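Local coordinates for protein transcriptional regulator, LacI family (Corynebacterium glutamicum, PDB 3H5T) that probably activates the inositol phosphate synthase gene in an inositol-dependent way and regulates other, probably cell-wall-related genes, by binding a palindromic promoter motif, at residues A[86-91]-A[133-138]; A[91-96]-A[320-325]; A[169-174]-A[347-352]; A[194-199]-A[219-224]. All blocks are in the same frame, centred on the assembly; numbering follows the deposited sequence.

Contact 1. Residues A[86-91]-A[133-138]; sequences MASVDF and VIYSVA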
loop_
_atom_site.group_PDB
_atom_site.type_symbol
_atom_site.label_atom_id
_atom_site.label_comp_id
_atom_site.label_asym_id
_atom_site.label_seq_id
_atom_site.Cartn_x
_atom_site.Cartn_y
_atom_site.Cartn_z
ATOM N N MET A 86 1.269 -7.275 -3.268
ATOM C CA MET A 86 1.095 -7.517 -1.846
ATOM C C MET A 86 0.938 -6.280 -0.940
ATOM O O MET A 86 0.205 -6.330 0.043
ATOM C CB MET A 86 2.210 -8.439 -1.337
ATOM C CG MET A 86 2.114 -9.878 -1.883
ATOM S SD MET A 86 0.488 -10.701 -1.652
ATOM C CE MET A 86 -0.205 -10.591 -3.304
ATOM N N ALA A 87 1.606 -5.178 -1.260
ATOM C CA ALA A 87 1.470 -3.974 -0.443
ATOM C C ALA A 87 0.012 -3.488 -0.503
ATOM O O ALA A 87 -0.562 -3.068 0.505
ATOM C CB ALA A 87 2.403 -2.887 -0.946
ATOM N N SER A 88 -0.579 -3.561 -1.692
ATOM C CA SER A 88 -1.956 -3.139 -1.891
ATOM C C SER A 88 -2.929 -4.119 -1.242
ATOM O O SER A 88 -3.998 -3.721 -0.759
ATOM C CB SER A 88 -2.260 -3.009 -3.388
ATOM O OG SER A 88 -1.517 -1.950 -3.969
ATOM N N VAL A 89 -2.575 -5.399 -1.225
ATOM C CA VAL A 89 -3.454 -6.382 -0.608
ATOM C C VAL A 89 -3.453 -6.188 0.914
ATOM O O VAL A 89 -4.434 -6.489 1.583
ATOM C CB VAL A 89 -3.030 -7.832 -0.958
ATOM C CG1 VAL A 89 -3.827 -8.829 -0.118
ATOM C CG2 VAL A 89 -3.257 -8.099 -2.439
ATOM N N ASP A 90 -2.358 -5.680 1.463
ATOM C CA ASP A 90 -2.303 -5.446 2.893
ATOM C C ASP A 90 -3.123 -4.195 3.178
ATOM O O ASP A 90 -3.787 -4.099 4.208
ATOM C CB ASP A 90 -0.855 -5.262 3.357
ATOM C CG ASP A 90 -0.090 -6.580 3.431
ATOM O OD1 ASP A 90 1.156 -6.541 3.556
ATOM O OD2 ASP A 90 -0.734 -7.655 3.369
ATOM N N PHE A 91 -3.079 -3.238 2.253
ATOM C CA PHE A 91 -3.847 -2.007 2.397
ATOM C C PHE A 91 -5.330 -2.366 2.402
ATOM O O PHE A 91 -6.054 -2.024 3.339
ATOM C CB PHE A 91 -3.555 -1.050 1.239
ATOM C CG PHE A 91 -4.488 0.139 1.169
ATOM C CD1 PHE A 91 -4.358 1.204 2.058
ATOM C CD2 PHE A 91 -5.471 0.212 0.179
ATOM C CE1 PHE A 91 -5.194 2.340 1.959
ATOM C CE2 PHE A 91 -6.306 1.339 0.073
ATOM C CZ PHE A 91 -6.165 2.409 0.968
ATOM N N VAL A 133 -12.644 5.416 -1.571
ATOM C CA VAL A 133 -11.303 5.522 -1.013
ATOM C C VAL A 133 -10.404 5.635 -2.233
ATOM O O VAL A 133 -10.308 4.693 -3.022
ATOM C CB VAL A 133 -10.912 4.252 -0.219
ATOM C CG1 VAL A 133 -9.433 4.289 0.117
ATOM C CG2 VAL A 133 -11.758 4.152 1.048
ATOM N N ILE A 134 -9.776 6.791 -2.418
ATOM C CA ILE A 134 -8.910 6.958 -3.567
ATOM C C ILE A 134 -7.561 6.411 -3.185
ATOM O O ILE A 134 -6.931 6.879 -2.233
ATOM C CB ILE A 134 -8.808 8.433 -3.998
ATOM C CG1 ILE A 134 -10.176 8.898 -4.516
ATOM C CG2 ILE A 134 -7.767 8.586 -5.087
ATOM C CD1 ILE A 134 -10.279 10.367 -4.850
ATOM N N TYR A 135 -7.123 5.403 -3.928
ATOM C CA TYR A 135 -5.855 4.767 -3.629
ATOM C C TYR A 135 -4.707 5.016 -4.585
ATOM O O TYR A 135 -4.709 4.539 -5.715
ATOM C CB TYR A 135 -6.060 3.258 -3.487
ATOM C CG TYR A 135 -4.794 2.503 -3.196
ATOM C CD1 TYR A 135 -3.987 2.845 -2.108
ATOM C CD2 TYR A 135 -4.397 1.437 -4.001
ATOM C CE1 TYR A 135 -2.805 2.134 -1.825
ATOM C CE2 TYR A 135 -3.220 0.720 -3.733
ATOM C CZ TYR A 135 -2.434 1.073 -2.646
ATOM O OH TYR A 135 -1.289 0.363 -2.382
ATOM N N SER A 136 -3.721 5.765 -4.108
ATOM C CA SER A 136 -2.513 6.037 -4.870
ATOM C C SER A 136 -2.756 6.483 -6.304
ATOM O O SER A 136 -2.362 5.817 -7.254
ATOM C CB SER A 136 -1.642 4.783 -4.859
ATOM O OG SER A 136 -0.405 5.019 -5.493
ATOM N N VAL A 137 -3.392 7.633 -6.458
ATOM C CA VAL A 137 -3.681 8.152 -7.780
ATOM C C VAL A 137 -2.818 9.381 -8.047
ATOM O O VAL A 137 -2.488 10.145 -7.130
ATOM C CB VAL A 137 -5.179 8.479 -7.885
ATOM C CG1 VAL A 137 -5.471 9.259 -9.146
ATOM C CG2 VAL A 137 -5.970 7.175 -7.870
ATOM N N ALA A 138 -2.436 9.567 -9.300
ATOM C CA ALA A 138 -1.592 10.698 -9.662
ATOM C C ALA A 138 -2.278 12.028 -9.393
ATOM O O ALA A 138 -3.502 12.135 -9.422
ATOM C CB ALA A 138 -1.204 10.612 -11.141
#
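The ring of Tyr-135 is engaged on both faces and at one edge: Phe-91 covers one face, CB of its own neighbour Ser-136 sits over the centre of the opposite one, and Ser-88 OG lies at the hydroxyl edge, in the ring plane. Phe-91 and Tyr-135 form an offset stack with centroids 4.4 Å apart and planes at 14°, each ring reaching past the other from its own backbone. The overlap is at the rim, where Phe-91 CE2 comes 3.5 Å from Tyr-135 CD1. At the edge of the phenylalanine ring, Val-133 CG1 stands 3.9 Å from Phe-91 CZ. Both aromatic residues hold CG anti to the backbone N (169° and 179°), which extends the rings into the gap between helix and strand. The pair illustrates how the mostly parallel sheet of a periplasmic-binding-protein-like domain is covered by a helix: the axes of the short segments 86-91 and 133-135 run nearly antiparallel at 12.1 Å, and large side chains span the interval. Strand 70-75, next in the sheet, adds Val-73 and Leu-75 against Tyr-135. The polar end of the tyrosine is satisfied within this buried layer, Tyr-135 OH donating to Ser-88 OG at 2.8 Å, while Ser-88 OG is also hydrogen-bonded to Asp-85 OD2.

Contact 2. Residues A[91-96]-A[320-325]; sequences FLAGVA and PNKLKG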
loop_
_atom_site.group_PDB
_atom_site.type_symbol
_atom_site.label_atom_id
_atom_site.label_comp_id
_atom_site.label_asym_id
_atom_site.label_seq_id
_atom_site.Cartn_x
_atom_site.Cartn_y
_atom_site.Cartn_z
ATOM N N PHE A 91 -3.079 -3.238 2.253
ATOM C CA PHE A 91 -3.847 -2.007 2.397
ATOM C C PHE A 91 -5.330 -2.366 2.402
ATOM O O PHE A 91 -6.054 -2.024 3.339
ATOM C CB PHE A 91 -3.555 -1.050 1.239
ATOM C CG PHE A 91 -4.488 0.139 1.169
ATOM C CD1 PHE A 91 -4.358 1.204 2.058
ATOM C CD2 PHE A 91 -5.471 0.212 0.179
ATOM C CE1 PHE A 91 -5.194 2.340 1.959
ATOM C CE2 PHE A 91 -6.306 1.339 0.073
ATOM C CZ PHE A 91 -6.165 2.409 0.968
ATOM N N LEU A 92 -5.765 -3.071 1.356
ATOM C CA LEU A 92 -7.163 -3.480 1.214
ATOM C C LEU A 92 -7.674 -4.330 2.385
ATOM O O LEU A 92 -8.858 -4.277 2.726
ATOM C CB LEU A 92 -7.366 -4.214 -0.124
ATOM C CG LEU A 92 -7.174 -3.303 -1.351
ATOM C CD1 LEU A 92 -7.231 -4.093 -2.637
ATOM C CD2 LEU A 92 -8.240 -2.226 -1.340
ATOM N N ALA A 93 -6.794 -5.108 3.007
ATOM C CA ALA A 93 -7.212 -5.907 4.157
ATOM C C ALA A 93 -7.660 -4.892 5.203
ATOM O O ALA A 93 -8.658 -5.080 5.901
ATOM C CB ALA A 93 -6.041 -6.742 4.696
ATOM N N GLY A 94 -6.905 -3.801 5.275
ATOM C CA GLY A 94 -7.195 -2.738 6.210
ATOM C C GLY A 94 -8.523 -2.084 5.924
ATOM O O GLY A 94 -9.278 -1.800 6.846
ATOM N N VAL A 95 -8.809 -1.835 4.649
ATOM C CA VAL A 95 -10.077 -1.224 4.272
ATOM C C VAL A 95 -11.204 -2.229 4.484
ATOM O O VAL A 95 -12.344 -1.848 4.721
ATOM C CB VAL A 95 -10.099 -0.782 2.783
ATOM C CG1 VAL A 95 -11.463 -0.174 2.436
ATOM C CG2 VAL A 95 -9.000 0.227 2.520
ATOM N N ALA A 96 -10.883 -3.515 4.388
ATOM C CA ALA A 96 -11.881 -4.555 4.577
ATOM C C ALA A 96 -12.245 -4.646 6.057
ATOM O O ALA A 96 -13.373 -4.975 6.406
ATOM C CB ALA A 96 -11.344 -5.893 4.086
ATOM N N PRO A 320 3.109 0.749 7.670
ATOM C CA PRO A 320 1.913 0.055 8.160
ATOM C C PRO A 320 0.751 0.150 7.170
ATOM O O PRO A 320 -0.188 0.919 7.383
ATOM C CB PRO A 320 1.631 0.774 9.472
ATOM C CG PRO A 320 2.008 2.189 9.136
ATOM C CD PRO A 320 3.308 2.030 8.371
ATOM N N ASN A 321 0.812 -0.644 6.099
ATOM C CA ASN A 321 -0.225 -0.618 5.075
ATOM C C ASN A 321 -1.611 -1.074 5.487
ATOM O O ASN A 321 -2.609 -0.546 4.984
ATOM C CB ASN A 321 0.212 -1.408 3.840
ATOM C CG ASN A 321 1.232 -0.660 3.019
ATOM O OD1 ASN A 321 1.103 0.546 2.818
ATOM N ND2 ASN A 321 2.247 -1.367 2.530
ATOM N N LYS A 322 -1.701 -2.048 6.384
ATOM C CA LYS A 322 -3.024 -2.493 6.793
ATOM C C LYS A 322 -3.682 -1.390 7.620
ATOM O O LYS A 322 -4.877 -1.132 7.492
ATOM C CB LYS A 322 -2.944 -3.795 7.598
ATOM C CG LYS A 322 -4.299 -4.366 7.996
ATOM C CD LYS A 322 -4.143 -5.794 8.462
ATOM C CE LYS A 322 -5.463 -6.550 8.488
ATOM N NZ LYS A 322 -6.290 -6.292 9.697
ATOM N N LEU A 323 -2.888 -0.727 8.455
ATOM C CA LEU A 323 -3.405 0.344 9.301
ATOM C C LEU A 323 -3.830 1.515 8.415
ATOM O O LEU A 323 -4.849 2.171 8.680
ATOM C CB LEU A 323 -2.335 0.807 10.304
ATOM C CG LEU A 323 -2.764 1.882 11.310
ATOM C CD1 LEU A 323 -3.793 1.301 12.255
ATOM C CD2 LEU A 323 -1.551 2.397 12.097
ATOM N N LYS A 324 -3.050 1.763 7.363
ATOM C CA LYS A 324 -3.338 2.853 6.434
ATOM C C LYS A 324 -4.691 2.623 5.779
ATOM O O LYS A 324 -5.456 3.558 5.556
ATOM C CB LYS A 324 -2.257 2.942 5.360
ATOM C CG LYS A 324 -2.457 4.096 4.403
ATOM C CD LYS A 324 -1.373 4.141 3.353
ATOM C CE LYS A 324 -1.408 2.900 2.476
ATOM N NZ LYS A 324 -0.249 2.857 1.527
ATOM N N GLY A 325 -4.981 1.362 5.485
ATOM C CA GLY A 325 -6.249 1.017 4.874
ATOM C C GLY A 325 -7.383 1.093 5.871
ATOM O O GLY A 325 -8.486 1.530 5.528
#
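Phe-91 meets helix 321-336 with backbone and ring alike. Its CA-H is aimed almost straight at Asn-321 O (CA to O 3.2 Å, 167° at the hydrogen), and its own carbonyl oxygen receives a CA-H from Gly-325. The ring reaches Gly-325 CA obliquely, with Phe-91 CE1 3.4 Å from it, while the Lys-324 side chain crosses that of Phe-91 at about a right angle, its CE close to Phe-91 CD1. A bend at chi3 (64°) carries the lysine amine onward to Asn-321 OD1, 3.0 Å from Lys-324 NZ, and to a salt bridge with Asp-158. Two residues on, Ala-93 CB touches Lys-322 CE at 3.8 Å, at the more open margin of the interface. Gly-94 follows, and with no side chain on either glycine its CA comes to 4.1 Å from Gly-325 CA; Gly-94 CA also faces Lys-322 O. Val-95 closes the row: its CG2 lies against Gly-325 O and also covers one face of the Phe-91 ring. Axes of segments 91-96 and 321-325 only 6.2 Å apart, a crossing angle of -39°, roughly parallel directions and several CA-H...O contacts resemble the glycine-mediated, right-handed helix pairing called GASright in membrane proteins, here within the sugar-binding-type domain of a LacI-family regulator.

Contact 3. Residues A[169-174]-A[347-352]; sequences IAPNNR and LETSFH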
loop_
_atom_site.group_PDB
_atom_site.type_symbol
_atom_site.label_atom_id
_atom_site.label_comp_id
_atom_site.label_asym_id
_atom_site.label_seq_id
_atom_site.Cartn_x
_atom_site.Cartn_y
_atom_site.Cartn_z
ATOM N N ILE A 169 -4.358 10.430 4.023
ATOM C CA ILE A 169 -3.632 9.531 4.923
ATOM C C ILE A 169 -2.379 9.002 4.225
ATOM O O ILE A 169 -2.474 8.334 3.197
ATOM C CB ILE A 169 -4.478 8.302 5.311
ATOM C CG1 ILE A 169 -5.812 8.748 5.902
ATOM C CG2 ILE A 169 -3.703 7.422 6.298
ATOM C CD1 ILE A 169 -6.701 7.585 6.316
ATOM N N ALA A 170 -1.207 9.288 4.780
ATOM C CA ALA A 170 0.037 8.818 4.186
ATOM C C ALA A 170 1.256 9.128 5.042
ATOM O O ALA A 170 1.214 9.982 5.934
ATOM C CB ALA A 170 0.222 9.438 2.804
ATOM N N PRO A 171 2.358 8.411 4.802
ATOM C CA PRO A 171 3.574 8.663 5.576
ATOM C C PRO A 171 4.312 9.781 4.840
ATOM O O PRO A 171 3.956 10.102 3.709
ATOM C CB PRO A 171 4.309 7.339 5.474
ATOM C CG PRO A 171 3.975 6.911 4.065
ATOM C CD PRO A 171 2.487 7.171 4.017
ATOM N N ASN A 172 5.310 10.390 5.472
ATOM C CA ASN A 172 6.080 11.431 4.801
ATOM C C ASN A 172 7.130 10.646 4.025
ATOM O O ASN A 172 8.076 10.109 4.602
ATOM C CB ASN A 172 6.738 12.370 5.819
ATOM C CG ASN A 172 7.602 13.451 5.160
ATOM O OD1 ASN A 172 7.929 14.461 5.783
ATOM N ND2 ASN A 172 7.979 13.232 3.905
ATOM N N ASN A 173 6.957 10.568 2.715
ATOM C CA ASN A 173 7.875 9.799 1.903
ATOM C C ASN A 173 9.273 10.371 1.757
ATOM O O ASN A 173 10.252 9.622 1.748
ATOM C CB ASN A 173 7.242 9.539 0.544
ATOM C CG ASN A 173 6.079 8.586 0.644
ATOM O OD1 ASN A 173 6.254 7.426 1.003
ATOM N ND2 ASN A 173 4.879 9.074 0.350
ATOM N N ARG A 174 9.383 11.687 1.652
ATOM C CA ARG A 174 10.696 12.281 1.520
ATOM C C ARG A 174 11.489 11.890 2.754
ATOM O O ARG A 174 12.675 11.601 2.667
ATOM C CB ARG A 174 10.595 13.805 1.404
ATOM C CG ARG A 174 11.488 14.381 0.313
ATOM C CD ARG A 174 11.212 15.857 0.043
ATOM N NE ARG A 174 11.746 16.738 1.079
ATOM C CZ ARG A 174 11.704 18.068 1.020
ATOM N NH1 ARG A 174 11.150 18.670 -0.024
ATOM N NH2 ARG A 174 12.225 18.801 1.997
ATOM N N LEU A 347 1.274 8.868 8.579
ATOM C CA LEU A 347 1.562 7.545 9.108
ATOM C C LEU A 347 3.054 7.431 9.361
ATOM O O LEU A 347 3.870 7.900 8.562
ATOM C CB LEU A 347 1.124 6.453 8.131
ATOM C CG LEU A 347 -0.380 6.211 7.973
ATOM C CD1 LEU A 347 -0.583 4.929 7.191
ATOM C CD2 LEU A 347 -1.047 6.079 9.337
ATOM N N GLU A 348 3.416 6.820 10.480
ATOM C CA GLU A 348 4.820 6.653 10.808
ATOM C C GLU A 348 5.345 5.377 10.181
ATOM O O GLU A 348 4.607 4.407 10.014
ATOM C CB GLU A 348 5.024 6.609 12.326
ATOM C CG GLU A 348 6.335 5.942 12.748
ATOM C CD GLU A 348 6.766 6.294 14.163
ATOM O OE1 GLU A 348 7.182 7.456 14.377
ATOM O OE2 GLU A 348 6.694 5.415 15.055
ATOM N N THR A 349 6.620 5.400 9.811
ATOM C CA THR A 349 7.285 4.244 9.229
ATOM C C THR A 349 8.456 3.927 10.147
ATOM O O THR A 349 8.778 4.705 11.038
ATOM C CB THR A 349 7.847 4.551 7.825
ATOM O OG1 THR A 349 8.952 5.459 7.939
ATOM C CG2 THR A 349 6.769 5.169 6.937
ATOM N N SER A 350 9.096 2.786 9.939
ATOM C CA SER A 350 10.249 2.412 10.743
ATOM C C SER A 350 11.217 1.662 9.846
ATOM O O SER A 350 10.815 0.787 9.085
ATOM C CB SER A 350 9.827 1.531 11.919
ATOM O OG SER A 350 9.203 0.346 11.464
ATOM N N PHE A 351 12.491 2.013 9.932
ATOM C CA PHE A 351 13.499 1.371 9.115
ATOM C C PHE A 351 13.755 -0.056 9.583
ATOM O O PHE A 351 13.679 -0.352 10.771
ATOM C CB PHE A 351 14.798 2.183 9.161
ATOM C CG PHE A 351 15.845 1.705 8.193
ATOM C CD1 PHE A 351 15.548 1.572 6.837
ATOM C CD2 PHE A 351 17.124 1.379 8.637
ATOM C CE1 PHE A 351 16.510 1.116 5.936
ATOM C CE2 PHE A 351 18.095 0.919 7.742
ATOM C CZ PHE A 351 17.786 0.788 6.387
ATOM N N HIS A 352 14.058 -0.936 8.637
ATOM C CA HIS A 352 14.339 -2.339 8.931
ATOM C C HIS A 352 15.755 -2.636 8.430
ATOM O O HIS A 352 15.948 -2.967 7.260
ATOM C CB HIS A 352 13.317 -3.222 8.213
ATOM C CG HIS A 352 13.433 -4.676 8.535
ATOM N ND1 HIS A 352 13.879 -5.606 7.622
ATOM C CD2 HIS A 352 13.141 -5.365 9.662
ATOM C CE1 HIS A 352 13.857 -6.807 8.173
ATOM N NE2 HIS A 352 13.413 -6.688 9.411
HETATM O O HOH W 1 5.997 9.439 8.217
#
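Ala-170 and Leu-347 supply the one direct hydrogen bond between the two segments, from Leu-347 N to Ala-170 O at 2.9 Å. The N-H points fairly well at the oxygen (156°), but the donor approaches from above the carbonyl plane, 60° out of it. A second polar link is indirect: one water accepts from Asn-172 N at 3.0 Å and donates to Leu-347 O. The same carbonyl oxygen is approached by the CA-H of Pro-171, 3.1 Å from Pro-171 CA, at a bent angle of 129°. Apolar contacts flank these links. Ile-169, whose CG2 branch stands anti to its backbone N, lays that methyl against Leu-347 CG at 3.9 Å, the two side chains crossing at a slant. Farther along, the pyrrolidine presents its CB to the methyl of Thr-349, with Pro-171 CB 3.6 Å from Thr-349 CG2. Lys-327 of helix 321-336 packs on both Ile-169 and Leu-347. Strands 168-171 and 344-352 are parallel neighbours in the sheet. Asn-172 N, the donor that regular pairing would bring to Leu-347 O, is 4.2 Å from it and is bridged to it by the water, so the chemistry implies one direct bond, well aimed at the hydrogen but off the carbonyl plane, followed by a water-mediated link.

Contact 4. Residues A[194-199]-A[219-224]; sequences ILSIRL and QVQRDR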
loop_
_atom_site.group_PDB
_atom_site.type_symbol
_atom_site.label_atom_id
_atom_site.label_comp_id
_atom_site.label_asym_id
_atom_site.label_seq_id
_atom_site.Cartn_x
_atom_site.Cartn_y
_atom_site.Cartn_z
ATOM N N ILE A 194 18.985 4.033 -8.887
ATOM C CA ILE A 194 17.654 4.100 -8.288
ATOM C C ILE A 194 16.618 3.488 -9.224
ATOM O O ILE A 194 16.722 3.634 -10.437
ATOM C CB ILE A 194 17.251 5.559 -7.989
ATOM C CG1 ILE A 194 18.192 6.154 -6.933
ATOM C CG2 ILE A 194 15.816 5.617 -7.508
ATOM C CD1 ILE A 194 17.938 7.622 -6.615
ATOM N N LEU A 195 15.633 2.793 -8.659
ATOM C CA LEU A 195 14.562 2.179 -9.445
ATOM C C LEU A 195 13.215 2.679 -8.933
ATOM O O LEU A 195 13.012 2.795 -7.723
ATOM C CB LEU A 195 14.608 0.649 -9.341
ATOM C CG LEU A 195 15.767 -0.036 -10.064
ATOM C CD1 LEU A 195 15.713 -1.539 -9.853
ATOM C CD2 LEU A 195 15.690 0.290 -11.535
ATOM N N SER A 196 12.297 2.965 -9.852
ATOM C CA SER A 196 10.974 3.466 -9.489
ATOM C C SER A 196 9.866 2.890 -10.333
ATOM O O SER A 196 10.109 2.324 -11.405
ATOM C CB SER A 196 10.917 4.988 -9.651
ATOM O OG SER A 196 11.592 5.646 -8.596
ATOM N N ILE A 197 8.639 3.039 -9.847
ATOM C CA ILE A 197 7.482 2.605 -10.615
ATOM C C ILE A 197 6.891 3.880 -11.239
ATOM O O ILE A 197 7.516 4.937 -11.167
ATOM C CB ILE A 197 6.452 1.823 -9.741
ATOM C CG1 ILE A 197 6.123 2.569 -8.449
ATOM C CG2 ILE A 197 7.015 0.447 -9.407
ATOM C CD1 ILE A 197 4.999 1.921 -7.681
ATOM N N ARG A 198 5.708 3.797 -11.840
ATOM C CA ARG A 198 5.102 4.946 -12.530
ATOM C C ARG A 198 5.304 6.347 -11.954
ATOM O O ARG A 198 4.893 6.641 -10.836
ATOM C CB ARG A 198 3.611 4.710 -12.735
ATOM C CG ARG A 198 3.001 5.577 -13.835
ATOM C CD ARG A 198 1.570 5.164 -14.111
ATOM N NE ARG A 198 1.458 3.713 -14.267
ATOM C CZ ARG A 198 0.614 2.953 -13.571
ATOM N NH1 ARG A 198 -0.195 3.501 -12.679
ATOM N NH2 ARG A 198 0.588 1.645 -13.756
ATOM N N LEU A 199 5.936 7.212 -12.744
ATOM C CA LEU A 199 6.192 8.591 -12.339
ATOM C C LEU A 199 5.196 9.582 -12.961
ATOM O O LEU A 199 4.990 10.667 -12.417
ATOM C CB LEU A 199 7.632 8.996 -12.705
ATOM C CG LEU A 199 8.771 8.468 -11.804
ATOM C CD1 LEU A 199 10.128 8.535 -12.521
ATOM C CD2 LEU A 199 8.805 9.276 -10.511
ATOM N N GLN A 219 3.309 11.669 -7.010
ATOM C CA GLN A 219 4.023 11.985 -5.778
ATOM C C GLN A 219 4.274 10.604 -5.162
ATOM O O GLN A 219 3.681 9.626 -5.602
ATOM C CB GLN A 219 3.121 12.841 -4.885
ATOM C CG GLN A 219 2.613 14.108 -5.573
ATOM C CD GLN A 219 1.379 14.704 -4.898
ATOM O OE1 GLN A 219 0.942 15.804 -5.241
ATOM N NE2 GLN A 219 0.813 13.979 -3.943
ATOM N N VAL A 220 5.123 10.512 -4.149
ATOM C CA VAL A 220 5.458 9.220 -3.531
ATOM C C VAL A 220 6.684 8.765 -4.312
ATOM O O VAL A 220 7.789 8.751 -3.777
ATOM C CB VAL A 220 4.320 8.136 -3.668
ATOM C CG1 VAL A 220 4.780 6.800 -3.092
ATOM C CG2 VAL A 220 3.073 8.575 -2.935
ATOM N N GLN A 221 6.490 8.425 -5.584
ATOM C CA GLN A 221 7.607 8.016 -6.421
ATOM C C GLN A 221 8.573 9.185 -6.499
ATOM O O GLN A 221 9.740 9.059 -6.156
ATOM C CB GLN A 221 7.126 7.666 -7.822
ATOM C CG GLN A 221 6.224 6.468 -7.854
ATOM C CD GLN A 221 6.814 5.320 -7.094
ATOM O OE1 GLN A 221 7.898 4.849 -7.421
ATOM N NE2 GLN A 221 6.111 4.864 -6.059
ATOM N N ARG A 222 8.067 10.328 -6.946
ATOM C CA ARG A 222 8.858 11.538 -7.065
ATOM C C ARG A 222 9.487 11.899 -5.728
ATOM O O ARG A 222 10.673 12.178 -5.647
ATOM C CB ARG A 222 7.975 12.696 -7.532
ATOM C CG ARG A 222 8.706 14.025 -7.693
ATOM C CD ARG A 222 7.714 15.161 -7.854
ATOM N NE ARG A 222 6.934 15.362 -6.637
ATOM C CZ ARG A 222 5.838 16.110 -6.556
ATOM N NH1 ARG A 222 5.370 16.742 -7.625
ATOM N NH2 ARG A 222 5.209 16.230 -5.399
ATOM N N ASP A 223 8.691 11.876 -4.670
ATOM C CA ASP A 223 9.194 12.229 -3.360
ATOM C C ASP A 223 10.151 11.221 -2.738
ATOM O O ASP A 223 11.034 11.611 -1.967
ATOM C CB ASP A 223 8.026 12.512 -2.420
ATOM C CG ASP A 223 7.315 13.806 -2.766
ATOM O OD1 ASP A 223 7.716 14.456 -3.759
ATOM O OD2 ASP A 223 6.361 14.178 -2.050
ATOM N N ARG A 224 9.995 9.936 -3.048
ATOM C CA ARG A 224 10.914 8.949 -2.483
ATOM C C ARG A 224 12.242 9.030 -3.230
ATOM O O ARG A 224 13.310 8.763 -2.665
ATOM C CB ARG A 224 10.327 7.534 -2.555
ATOM C CG ARG A 224 9.242 7.273 -1.507
ATOM C CD ARG A 224 8.632 5.874 -1.611
ATOM N NE ARG A 224 7.423 5.794 -0.792
ATOM C CZ ARG A 224 6.470 4.872 -0.911
ATOM N NH1 ARG A 224 6.567 3.915 -1.820
ATOM N NH2 ARG A 224 5.390 4.941 -0.142
#
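Gln-221 fills the dense part of this contact, curling its side chain under the end of strand 192-197. A bend at chi2 (-49°) folds the amide back toward Ile-197, whose side chain it crosses at about a right angle. Ile-197 N donates to Gln-221 OE1 at 3.1 Å with an N-H...O angle of 160°, although the modelled place of that oxygen is less certain. Ser-196 presents its CB to the same oxygen at 3.8 Å, while its hydroxyl is taken by Thr-275. Lower on the glutamine, Arg-198 O lies against CG, and the methyl Leu-199 CD2 packs 3.6 Å from Gln-221 CB, next to the backbone N of Arg-222. The strand is the middle one of a five-stranded, mostly parallel sheet, and helix 221-235, with Val-220 at the N-cap position, leads on to the adjacent parallel strand 244-247. Strand, helix and second strand make a beta-alpha-beta crossover, with strand 206-207 and helix 210-214 inserted between the first strand and the helix. The side chain of Arg-198 adds little here, leaving for other partners, a salt bridge with Glu-77 and a cation-pi contact with Trp-248. The looser, partly exposed side belongs to Arg-222 and Asp-223, joined by a salt bridge: Asp-223 OD1 lies 3.1 Å from Arg-222 NE, in the guanidinium plane, and is met on its syn side but tilted out of the carboxylate plane.

Overall arrangement
From the N terminus, contact 1 opens on helix 86-98 and closes first, at strand 132-135. Contact 2 starts on the same helix, sharing Phe-91, and crosses contact 1 by running on to helix 321-336. Contact 3 opens only after contact 1 has closed; it crosses contact 2 in turn, ending in strand 344-352, where Lys-324 packs on Leu-347. Contact 4 is a short loop lying wholly within the spans of contacts 2 and 3. The first two bind helices to each other and to the seven-stranded sheet, the third joins two strands of that sheet, and the fourth ties helix 221-235 to the middle strand of the five-stranded sheet. A probable hydrogen bond between Asn-173 and Arg-224 links contacts 3 and 4.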